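Local coordinates for putative Lipoprotein (PDB 3U24), which is a zinc- and calcium-binding putative lipoprotein of unknown function, built mostly of helices and belonging to the DUF885 family, at residues D93-D98 with V563-Q568; L556-A561 with R567-E572. All blocks are in the same frame, centred on the assembly; numbering follows the deposited sequence.

Interaction 1 of 2, residues D93-D98 with V563-Q568; sequences DYHLID and VKYIRQ. With ZN (zinc ion), chain C.
His95 and Tyr565 make this contact between them, a ring-to-ring meeting at the surface that buries 110 Å² in all. The phenol oxygen leads the approach: Tyr565 OH lies 3.5 Å from His95 CD2, coming at the imidazole obliquely. Behind that point His95 CB sits over one face of the tyrosine ring, 4.0 Å from Tyr565 CE2. The two rings are neither stacked nor at right angles; their centroids are 4.8 Å apart and their planes meet at 44°. Both side chains leave their helices with CG beside the backbone N and anti to the carbonyl carbon (chi1 -72° for His95 and -71° for Tyr565), which carries each ring into the space between the two backbones. What is joined here is helix 88-111 and the C-terminal helix 563-571, from parts of a largely helical chain that lie far apart in sequence, with 464 residues between the two segments. The helices stay well apart, and His95 CA and Tyr565 CA, the nearest pair, are separated by 8.9 Å. One water helps to span that distance: water 1 donates to the backbone carbonyl at 2.9 Å from His95 O and also hydrogen-bonds Tyr565 OH. The imidazole is held at both nitrogens. His95 ND1 gives its N-H to the carbonyl oxygen of Thr91, one turn earlier on the same helix, while NE2 binds a zinc ion at 2.0 Å. Thr91 is thus a second-shell residue, and its bond probably limits rotation of the zinc-binding ring; Tyr94 lays CD1 over one imidazole face, offset toward its rim. Water 2 is a further zinc ligand, 2.5 Å from the metal and in the plane of the His95 ring at its edge. Leu83 also packs against His95, and Gln255 against Tyr565.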
loop_
_atom_site.group_PDB
_atom_site.type_symbol
_atom_site.label_atom_id
_atom_site.label_comp_id
_atom_site.label_asym_id
_atom_site.label_seq_id
_atom_site.Cartn_x
_atom_site.Cartn_y
_atom_site.Cartn_z
ATOM N N ASP A 93 -17.613 -10.595 1.582
ATOM C CA ASP A 93 -17.849 -9.979 0.280
ATOM C C ASP A 93 -18.973 -8.921 0.310
ATOM O O ASP A 93 -18.840 -7.847 -0.306
ATOM C CB ASP A 93 -18.126 -11.038 -0.791
ATOM C CG ASP A 93 -16.900 -11.935 -1.064
ATOM O OD1 ASP A 93 -15.826 -11.647 -0.497
ATOM O OD2 ASP A 93 -17.010 -12.921 -1.821
ATOM N N TYR A 94 -20.055 -9.220 1.027
ATOM C CA TYR A 94 -21.172 -8.307 1.134
ATOM C C TYR A 94 -20.655 -6.975 1.683
ATOM O O TYR A 94 -20.898 -5.927 1.093
ATOM C CB TYR A 94 -22.276 -8.875 2.055
ATOM C CG TYR A 94 -23.482 -7.986 2.225
ATOM C CD1 TYR A 94 -23.422 -6.834 2.978
ATOM C CD2 TYR A 94 -24.702 -8.314 1.640
ATOM C CE1 TYR A 94 -24.530 -6.017 3.124
ATOM C CE2 TYR A 94 -25.814 -7.517 1.815
ATOM C CZ TYR A 94 -25.710 -6.359 2.548
ATOM O OH TYR A 94 -26.809 -5.544 2.718
ATOM N N HIS A 95 -19.930 -7.035 2.801
ATOM C CA HIS A 95 -19.461 -5.830 3.441
ATOM C C HIS A 95 -18.409 -5.067 2.644
ATOM O O HIS A 95 -18.429 -3.826 2.587
ATOM C CB HIS A 95 -19.018 -6.124 4.871
ATOM C CG HIS A 95 -20.157 -6.387 5.777
ATOM N ND1 HIS A 95 -20.768 -7.619 5.864
ATOM C CD2 HIS A 95 -20.867 -5.538 6.597
ATOM C CE1 HIS A 95 -21.779 -7.544 6.741
ATOM N NE2 HIS A 95 -21.826 -6.277 7.209
ATOM N N LEU A 96 -17.492 -5.782 2.018
ATOM C CA LEU A 96 -16.516 -5.160 1.166
ATOM C C LEU A 96 -17.203 -4.447 -0.002
ATOM O O LEU A 96 -16.843 -3.324 -0.308
ATOM C CB LEU A 96 -15.531 -6.191 0.659
ATOM C CG LEU A 96 -14.542 -6.776 1.675
ATOM C CD1 LEU A 96 -13.686 -7.819 0.911
ATOM C CD2 LEU A 96 -13.676 -5.713 2.388
ATOM N N ILE A 97 -18.206 -5.067 -0.623
ATOM C CA ILE A 97 -18.950 -4.414 -1.665
ATOM C C ILE A 97 -19.707 -3.172 -1.159
ATOM O O ILE A 97 -19.630 -2.085 -1.765
ATOM C CB ILE A 97 -19.911 -5.400 -2.387
ATOM C CG1 ILE A 97 -19.101 -6.405 -3.232
ATOM C CG2 ILE A 97 -20.891 -4.658 -3.260
ATOM C CD1 ILE A 97 -19.917 -7.612 -3.705
ATOM N N ASP A 98 -20.430 -3.308 -0.049
ATOM C CA ASP A 98 -21.185 -2.189 0.503
ATOM C C ASP A 98 -20.283 -0.960 0.777
ATOM O O ASP A 98 -20.583 0.167 0.365
ATOM C CB ASP A 98 -21.840 -2.623 1.787
ATOM C CG ASP A 98 -22.988 -1.737 2.196
ATOM O OD1 ASP A 98 -23.664 -1.144 1.344
ATOM O OD2 ASP A 98 -23.248 -1.664 3.392
ATOM N N VAL A 563 -9.860 -6.364 9.924
ATOM C CA VAL A 563 -9.722 -7.005 11.207
ATOM C C VAL A 563 -11.027 -7.010 12.054
ATOM O O VAL A 563 -11.346 -8.019 12.704
ATOM C CB VAL A 563 -8.581 -6.369 12.006
ATOM C CG1 VAL A 563 -8.452 -7.032 13.381
ATOM C CG2 VAL A 563 -7.270 -6.428 11.198
ATOM N N LYS A 564 -11.813 -5.944 12.022
ATOM C CA LYS A 564 -13.003 -5.942 12.840
ATOM C C LYS A 564 -14.028 -6.987 12.420
ATOM O O LYS A 564 -14.799 -7.463 13.252
ATOM C CB LYS A 564 -13.673 -4.581 12.923
ATOM C CG LYS A 564 -14.237 -4.022 11.632
ATOM C CD LYS A 564 -15.206 -2.893 11.989
ATOM C CE LYS A 564 -15.492 -1.933 10.849
ATOM N NZ LYS A 564 -16.848 -1.300 11.032
ATOM N N TYR A 565 -14.055 -7.330 11.142
ATOM C CA TYR A 565 -14.989 -8.336 10.680
ATOM C C TYR A 565 -14.505 -9.734 11.084
ATOM O O TYR A 565 -15.306 -10.582 11.487
ATOM C CB TYR A 565 -15.259 -8.161 9.163
ATOM C CG TYR A 565 -16.104 -6.899 8.864
ATOM C CD1 TYR A 565 -17.349 -6.656 9.570
ATOM C CD2 TYR A 565 -15.688 -5.952 7.914
ATOM C CE1 TYR A 565 -18.125 -5.508 9.330
ATOM C CE2 TYR A 565 -16.460 -4.806 7.654
ATOM C CZ TYR A 565 -17.684 -4.578 8.362
ATOM O OH TYR A 565 -18.475 -3.436 8.105
ATOM N N ILE A 566 -13.202 -9.958 11.003
ATOM C CA ILE A 566 -12.635 -11.204 11.475
ATOM C C ILE A 566 -12.909 -11.399 12.968
ATOM O O ILE A 566 -13.348 -12.480 13.380
ATOM C CB ILE A 566 -11.138 -11.325 11.217
ATOM C CG1 ILE A 566 -10.856 -11.349 9.706
ATOM C CG2 ILE A 566 -10.588 -12.583 11.890
ATOM C CD1 ILE A 566 -9.384 -11.112 9.379
ATOM N N ARG A 567 -12.723 -10.344 13.745
ATOM C CA ARG A 567 -13.048 -10.368 15.163
ATOM C C ARG A 567 -14.508 -10.728 15.381
ATOM O O ARG A 567 -14.827 -11.583 16.196
ATOM C CB ARG A 567 -12.794 -9.010 15.785
ATOM C CG ARG A 567 -13.239 -8.890 17.231
ATOM C CD ARG A 567 -12.785 -7.556 17.874
ATOM N NE ARG A 567 -13.389 -7.479 19.213
ATOM C CZ ARG A 567 -14.644 -7.097 19.459
ATOM N NH1 ARG A 567 -15.451 -6.696 18.484
ATOM N NH2 ARG A 567 -15.086 -7.090 20.686
ATOM N N GLN A 568 -15.398 -10.038 14.678
ATOM C CA GLN A 568 -16.848 -10.250 14.853
ATOM C C GLN A 568 -17.202 -11.717 14.514
ATOM O O GLN A 568 -17.954 -12.351 15.247
ATOM C CB GLN A 568 -17.643 -9.250 13.986
ATOM C CG GLN A 568 -19.109 -9.030 14.355
ATOM C CD GLN A 568 -19.729 -7.717 13.774
ATOM O OE1 GLN A 568 -19.030 -6.707 13.489
ATOM N NE2 GLN A 568 -21.067 -7.728 13.620
HETATM ZN ZN ZN C . -23.231 -5.601 8.438
HETATM O O HOH W 1 -19.387 -2.686 5.096
HETATM O O HOH W 2 -24.360 -7.491 9.695
#

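Interaction 2 of 2, residues L556-A561 with R567-E572; sequences LSYGSA and RQLMLE. With ZN (zinc ion), chain D.
The last two helices of the chain, 548-555 and 563-571, are joined by a short loop, and Tyr558 in that loop packs back on Leu569 and Met570 of the second helix. An inverse gamma turn centred on Ser560, with a weak bond from Ala561 N to Gly559 O, bends the loop just ahead of that helix. The phenol ring crosses both side chains at a slant. Along one side, Tyr558 CE1 rests 3.7 Å from Leu569 CD1, and CB of the same leucine is 3.8 Å from CE1. Along the other, Tyr558 CE2 meets CG of Met570, built as selenomethionine, at 3.9 Å. The selenomethionine chain bends at chi3 (73°), and this side chain also touches Phe534, Tyr538 and Phe551. Tyr558 OH hydrogen-bonds Lys554 NZ, so the buried ring keeps its polar end satisfied while its carbons pack. Cutting Tyr558 back to an alanine removes the ring, which would probably open a gap beside Leu569 and Met570 and leave Lys554 NZ without its phenol partner. From Leu569 the packing continues onto Thr91 and Ile92 of helix 88-111. At the very end of the chain Glu572 grips a zinc ion through both oxygens, unevenly, with OE1 at 2.0 Å and OE2 at 2.6 Å; water 3, also a ligand of that metal, donates a hydrogen bond to Glu572 OE2 over 2.8 Å.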
loop_
_atom_site.group_PDB
_atom_site.type_symbol
_atom_site.label_atom_id
_atom_site.label_comp_id
_atom_site.label_asym_id
_atom_site.label_seq_id
_atom_site.Cartn_x
_atom_site.Cartn_y
_atom_site.Cartn_z
ATOM N N LEU A 556 -6.231 -16.326 10.234
ATOM C CA LEU A 556 -5.794 -16.253 8.864
ATOM C C LEU A 556 -6.765 -16.925 7.889
ATOM O O LEU A 556 -6.568 -16.819 6.686
ATOM C CB LEU A 556 -4.412 -16.861 8.695
ATOM C CG LEU A 556 -3.282 -16.219 9.485
ATOM C CD1 LEU A 556 -2.084 -17.142 9.585
ATOM C CD2 LEU A 556 -2.920 -14.868 8.867
ATOM N N SER A 557 -7.833 -17.538 8.369
ATOM C CA SER A 557 -8.669 -18.382 7.497
ATOM C C SER A 557 -9.663 -17.557 6.715
ATOM O O SER A 557 -10.187 -18.041 5.754
ATOM C CB SER A 557 -9.444 -19.457 8.290
ATOM O OG SER A 557 -10.370 -18.885 9.210
ATOM N N TYR A 558 -9.890 -16.307 7.097
ATOM C CA TYR A 558 -10.861 -15.450 6.428
ATOM C C TYR A 558 -10.269 -14.663 5.250
ATOM O O TYR A 558 -11.003 -14.010 4.507
ATOM C CB TYR A 558 -11.443 -14.469 7.461
ATOM C CG TYR A 558 -12.172 -15.170 8.582
ATOM C CD1 TYR A 558 -13.511 -15.498 8.450
ATOM C CD2 TYR A 558 -11.527 -15.552 9.724
ATOM C CE1 TYR A 558 -14.188 -16.147 9.446
ATOM C CE2 TYR A 558 -12.199 -16.209 10.736
ATOM C CZ TYR A 558 -13.525 -16.487 10.593
ATOM O OH TYR A 558 -14.211 -17.157 11.582
ATOM N N GLY A 559 -8.955 -14.716 5.080
ATOM C CA GLY A 559 -8.296 -13.894 4.068
ATOM C C GLY A 559 -8.262 -12.423 4.469
ATOM O O GLY A 559 -8.451 -12.073 5.635
ATOM N N SER A 560 -8.101 -11.567 3.472
ATOM C CA SER A 560 -7.822 -10.150 3.664
ATOM C C SER A 560 -9.070 -9.284 3.997
ATOM O O SER A 560 -9.300 -8.243 3.404
ATOM C CB SER A 560 -7.096 -9.655 2.396
ATOM O OG SER A 560 -5.925 -10.499 2.155
ATOM N N ALA A 561 -9.864 -9.733 4.951
ATOM C CA ALA A 561 -11.005 -8.977 5.426
ATOM C C ALA A 561 -10.476 -8.013 6.480
ATOM O O ALA A 561 -9.471 -8.284 7.102
ATOM C CB ALA A 561 -12.079 -9.873 6.057
ATOM N N ARG A 567 -12.723 -10.344 13.745
ATOM C CA ARG A 567 -13.048 -10.368 15.163
ATOM C C ARG A 567 -14.508 -10.728 15.381
ATOM O O ARG A 567 -14.827 -11.583 16.196
ATOM C CB ARG A 567 -12.794 -9.010 15.785
ATOM C CG ARG A 567 -13.239 -8.890 17.231
ATOM C CD ARG A 567 -12.785 -7.556 17.874
ATOM N NE ARG A 567 -13.389 -7.479 19.213
ATOM C CZ ARG A 567 -14.644 -7.097 19.459
ATOM N NH1 ARG A 567 -15.451 -6.696 18.484
ATOM N NH2 ARG A 567 -15.086 -7.090 20.686
ATOM N N GLN A 568 -15.398 -10.038 14.678
ATOM C CA GLN A 568 -16.848 -10.250 14.853
ATOM C C GLN A 568 -17.202 -11.717 14.514
ATOM O O GLN A 568 -17.954 -12.351 15.247
ATOM C CB GLN A 568 -17.643 -9.250 13.986
ATOM C CG GLN A 568 -19.109 -9.030 14.355
ATOM C CD GLN A 568 -19.729 -7.717 13.774
ATOM O OE1 GLN A 568 -19.030 -6.707 13.489
ATOM N NE2 GLN A 568 -21.067 -7.728 13.620
ATOM N N LEU A 569 -16.638 -12.271 13.440
ATOM C CA LEU A 569 -16.972 -13.653 13.052
ATOM C C LEU A 569 -16.401 -14.627 14.065
ATOM O O LEU A 569 -17.063 -15.590 14.382
ATOM C CB LEU A 569 -16.502 -14.009 11.634
ATOM C CG LEU A 569 -17.200 -13.173 10.555
ATOM C CD1 LEU A 569 -16.378 -13.140 9.260
ATOM C CD2 LEU A 569 -18.625 -13.642 10.317
HETATM N N MSE A 570 -15.198 -14.359 14.581
HETATM C CA MSE A 570 -14.560 -15.247 15.551
HETATM C C MSE A 570 -15.251 -15.197 16.890
HETATM O O MSE A 570 -15.245 -16.206 17.590
HETATM C CB MSE A 570 -13.046 -14.972 15.708
HETATM C CG MSE A 570 -12.239 -15.521 14.567
HETATM SE SE MSE A 570 -10.371 -15.182 14.637
HETATM C CE MSE A 570 -10.004 -16.451 16.069
ATOM N N LEU A 571 -15.857 -14.058 17.262
ATOM C CA LEU A 571 -16.570 -13.960 18.567
ATOM C C LEU A 571 -18.017 -14.451 18.510
ATOM O O LEU A 571 -18.516 -14.947 19.502
ATOM C CB LEU A 571 -16.508 -12.537 19.154
ATOM C CG LEU A 571 -15.105 -12.136 19.674
ATOM C CD1 LEU A 571 -15.097 -10.724 20.250
ATOM C CD2 LEU A 571 -14.614 -13.158 20.705
ATOM N N GLU A 572 -18.678 -14.283 17.361
ATOM C CA GLU A 572 -20.036 -14.816 17.066
ATOM C C GLU A 572 -19.963 -16.294 16.645
ATOM O O GLU A 572 -19.845 -17.216 17.463
ATOM C CB GLU A 572 -20.653 -14.016 15.904
ATOM C CG GLU A 572 -22.083 -14.368 15.506
ATOM C CD GLU A 572 -22.455 -13.968 14.064
ATOM O OE1 GLU A 572 -21.549 -13.502 13.310
ATOM O OE2 GLU A 572 -23.665 -14.145 13.691
HETATM ZN ZN ZN D . -22.512 -12.967 11.650
HETATM O O HOH W 3 -24.415 -12.323 11.747
#

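Overall arrangement
Helix 563-571 serves both contacts, whose centres are about 8 Å apart. Ile566, on the segment of interaction 1, packs on the loop of interaction 2: its CD1 reaches Ala561 O at 3.6 Å and its CG2 touches Tyr558 CD2 at 3.8 Å. Helix 88-111 is a common neighbour too, since Thr91, which holds His95, is also packed by Leu569. Each contact carries a zinc ion near the surface, and the two metals are 8.1 Å apart, one on His95 and the other on Glu572. Neither belongs to the zinc site of His408, His414 and Glu439, whose ligand set is consistent with the Peptidase_MA clan.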